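Local structure of Ras-3 from Cryphonectria parasitica (Cryphonectria parasitica, 4KU4) at residues A[16-21]-A[84-89]. The protein is a fungal member of the Ras family of small P-loop proteins, modelled here with bound guanosine-5'-diphosphate and magnesium. Sequence-based numbering, arbitrary orientation.
Sequences KIAMLG and RQNELF
Lys16 O takes two backbone N-H groups from the segment that leads into strand 88-94. Leu88 N lies in its carbonyl plane at 3.1 Å, whereas Glu87 N, 2.9 Å from the same Lys16 O, is tilted 25° from that plane. Two residues further on, Ala18 N donates to Leu88 O at 2.9 Å, and the CA-H of Ile17 also points at this oxygen. Beside the ladder, a water accepts from Lys16 N and donates to Glu87 OE1. The backbone bonds start the parallel pairing of the two central strands of the Ras-type sheet, in which strand 15-20 runs on towards Gly21, where a probable P-loop begins. Apolar contacts form on both faces of the sheet. On one, the Ile17 and Leu88 side chains cross at a slant, with Ile17 CG1 4.1 Å from Leu88 CB, and Leu88 continues onto Val189 and Val190 of helix 182-196. On the other, Ala18 CB approaches Phe89 CE1 obliquely at 3.8 Å, with Leu20 CD1 4.0 Å from Phe89 CD1; Val111 of helix 98-118 touches both Leu20 and Phe89. With CG turned back beside its own backbone N (chi1 -72°), Asn86 lays its buried amide along strand 15-20. ND2 passes 3.5 Å from Ala18 CB while donating to Trp82 O, which ties the strand entrance to helix 77-84.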
loop_
_atom_site.group_PDB
_atom_site.type_symbol
_atom_site.label_atom_id
_atom_site.label_comp_id
_atom_site.label_asym_id
_atom_site.label_seq_id
_atom_site.Cartn_x
_atom_site.Cartn_y
_atom_site.Cartn_z
ATOM N N LYS A 16 4.603 -2.646 10.499
ATOM C CA LYS A 16 3.269 -3.173 10.237
ATOM C C LYS A 16 2.588 -2.324 9.185
ATOM O O LYS A 16 2.291 -1.157 9.419
ATOM C CB LYS A 16 2.437 -3.188 11.527
ATOM C CG LYS A 16 2.860 -4.237 12.541
ATOM C CD LYS A 16 2.452 -3.819 13.940
ATOM C CE LYS A 16 2.668 -4.926 14.962
ATOM N NZ LYS A 16 2.655 -4.399 16.370
ATOM N N ILE A 17 2.346 -2.910 8.022
ATOM C CA ILE A 17 1.718 -2.207 6.923
ATOM C C ILE A 17 0.339 -2.791 6.632
ATOM O O ILE A 17 0.176 -4.014 6.589
ATOM C CB ILE A 17 2.553 -2.365 5.646
ATOM C CG1 ILE A 17 4.014 -2.002 5.917
ATOM C CG2 ILE A 17 1.965 -1.526 4.558
ATOM C CD1 ILE A 17 4.924 -2.237 4.738
ATOM N N ALA A 18 -0.653 -1.923 6.420
ATOM C CA ALA A 18 -1.957 -2.398 5.964
ATOM C C ALA A 18 -2.215 -2.078 4.477
ATOM O O ALA A 18 -1.917 -0.985 4.013
ATOM C CB ALA A 18 -3.091 -1.860 6.866
ATOM N N MET A 19 -2.737 -3.057 3.741
ATOM C CA MET A 19 -3.270 -2.826 2.393
ATOM C C MET A 19 -4.694 -2.309 2.467
ATOM O O MET A 19 -5.512 -2.859 3.186
ATOM C CB MET A 19 -3.283 -4.125 1.602
ATOM C CG MET A 19 -1.975 -4.857 1.646
ATOM S SD MET A 19 -0.665 -3.928 0.840
ATOM C CE MET A 19 -1.207 -3.993 -0.862
ATOM N N LEU A 20 -4.971 -1.241 1.737
ATOM C CA LEU A 20 -6.354 -0.761 1.567
ATOM C C LEU A 20 -6.644 -0.540 0.088
ATOM O O LEU A 20 -5.719 -0.396 -0.717
ATOM C CB LEU A 20 -6.574 0.540 2.341
ATOM C CG LEU A 20 -6.353 0.506 3.852
ATOM C CD1 LEU A 20 -6.298 1.926 4.450
ATOM C CD2 LEU A 20 -7.417 -0.345 4.525
ATOM N N GLY A 21 -7.929 -0.513 -0.258
ATOM C CA GLY A 21 -8.373 -0.370 -1.633
ATOM C C GLY A 21 -9.615 -1.199 -1.928
ATOM O O GLY A 21 -9.893 -2.186 -1.247
ATOM N N ARG A 84 -6.062 1.166 13.029
ATOM C CA ARG A 84 -5.510 1.320 14.368
ATOM C C ARG A 84 -4.316 0.400 14.584
ATOM O O ARG A 84 -3.360 0.769 15.265
ATOM C CB ARG A 84 -6.582 1.032 15.431
ATOM C CG ARG A 84 -7.785 1.953 15.361
ATOM C CD ARG A 84 -8.873 1.541 16.355
ATOM N NE ARG A 84 -8.954 2.447 17.498
ATOM C CZ ARG A 84 -8.919 2.053 18.766
ATOM N NH1 ARG A 84 -8.805 0.765 19.055
ATOM N NH2 ARG A 84 -9.002 2.945 19.743
ATOM N N GLN A 85 -4.361 -0.784 13.982
ATOM C CA GLN A 85 -3.362 -1.816 14.266
ATOM C C GLN A 85 -2.179 -1.832 13.300
ATOM O O GLN A 85 -1.366 -2.751 13.336
ATOM C CB GLN A 85 -4.021 -3.192 14.322
ATOM C CG GLN A 85 -4.992 -3.329 15.486
ATOM C CD GLN A 85 -5.914 -4.532 15.362
ATOM O OE1 GLN A 85 -6.792 -4.734 16.203
ATOM N NE2 GLN A 85 -5.723 -5.333 14.315
ATOM N N ASN A 86 -2.084 -0.819 12.447
ATOM C CA ASN A 86 -0.944 -0.713 11.534
ATOM C C ASN A 86 -0.304 0.681 11.548
ATOM O O ASN A 86 -0.960 1.675 11.865
ATOM C CB ASN A 86 -1.342 -1.125 10.112
ATOM C CG ASN A 86 -1.550 -2.613 9.979
ATOM O OD1 ASN A 86 -0.597 -3.375 9.759
ATOM N ND2 ASN A 86 -2.792 -3.042 10.095
ATOM N N GLU A 87 0.981 0.747 11.202
ATOM C CA GLU A 87 1.749 1.992 11.243
ATOM C C GLU A 87 1.814 2.672 9.871
ATOM O O GLU A 87 1.783 3.898 9.769
ATOM C CB GLU A 87 3.180 1.723 11.766
ATOM C CG GLU A 87 4.267 2.652 11.183
ATOM C CD GLU A 87 5.726 2.329 11.606
ATOM O OE1 GLU A 87 6.251 1.215 11.304
ATOM O OE2 GLU A 87 6.371 3.223 12.208
ATOM N N LEU A 88 1.907 1.863 8.819
ATOM C CA LEU A 88 2.131 2.368 7.479
ATOM C C LEU A 88 1.065 1.795 6.568
ATOM O O LEU A 88 0.518 0.731 6.847
ATOM C CB LEU A 88 3.508 1.946 6.979
ATOM C CG LEU A 88 4.673 2.179 7.939
ATOM C CD1 LEU A 88 5.931 1.433 7.488
ATOM C CD2 LEU A 88 4.957 3.677 8.111
ATOM N N PHE A 89 0.795 2.487 5.466
ATOM C CA PHE A 89 -0.324 2.154 4.606
ATOM C C PHE A 89 -0.040 2.202 3.118
ATOM O O PHE A 89 0.582 3.134 2.608
ATOM C CB PHE A 89 -1.512 3.067 4.933
ATOM C CG PHE A 89 -2.009 2.910 6.337
ATOM C CD1 PHE A 89 -2.996 1.982 6.633
ATOM C CD2 PHE A 89 -1.461 3.657 7.366
ATOM C CE1 PHE A 89 -3.451 1.811 7.926
ATOM C CE2 PHE A 89 -1.913 3.496 8.669
ATOM C CZ PHE A 89 -2.908 2.559 8.946
HETATM O O HOH W 1 5.023 -0.904 12.689
#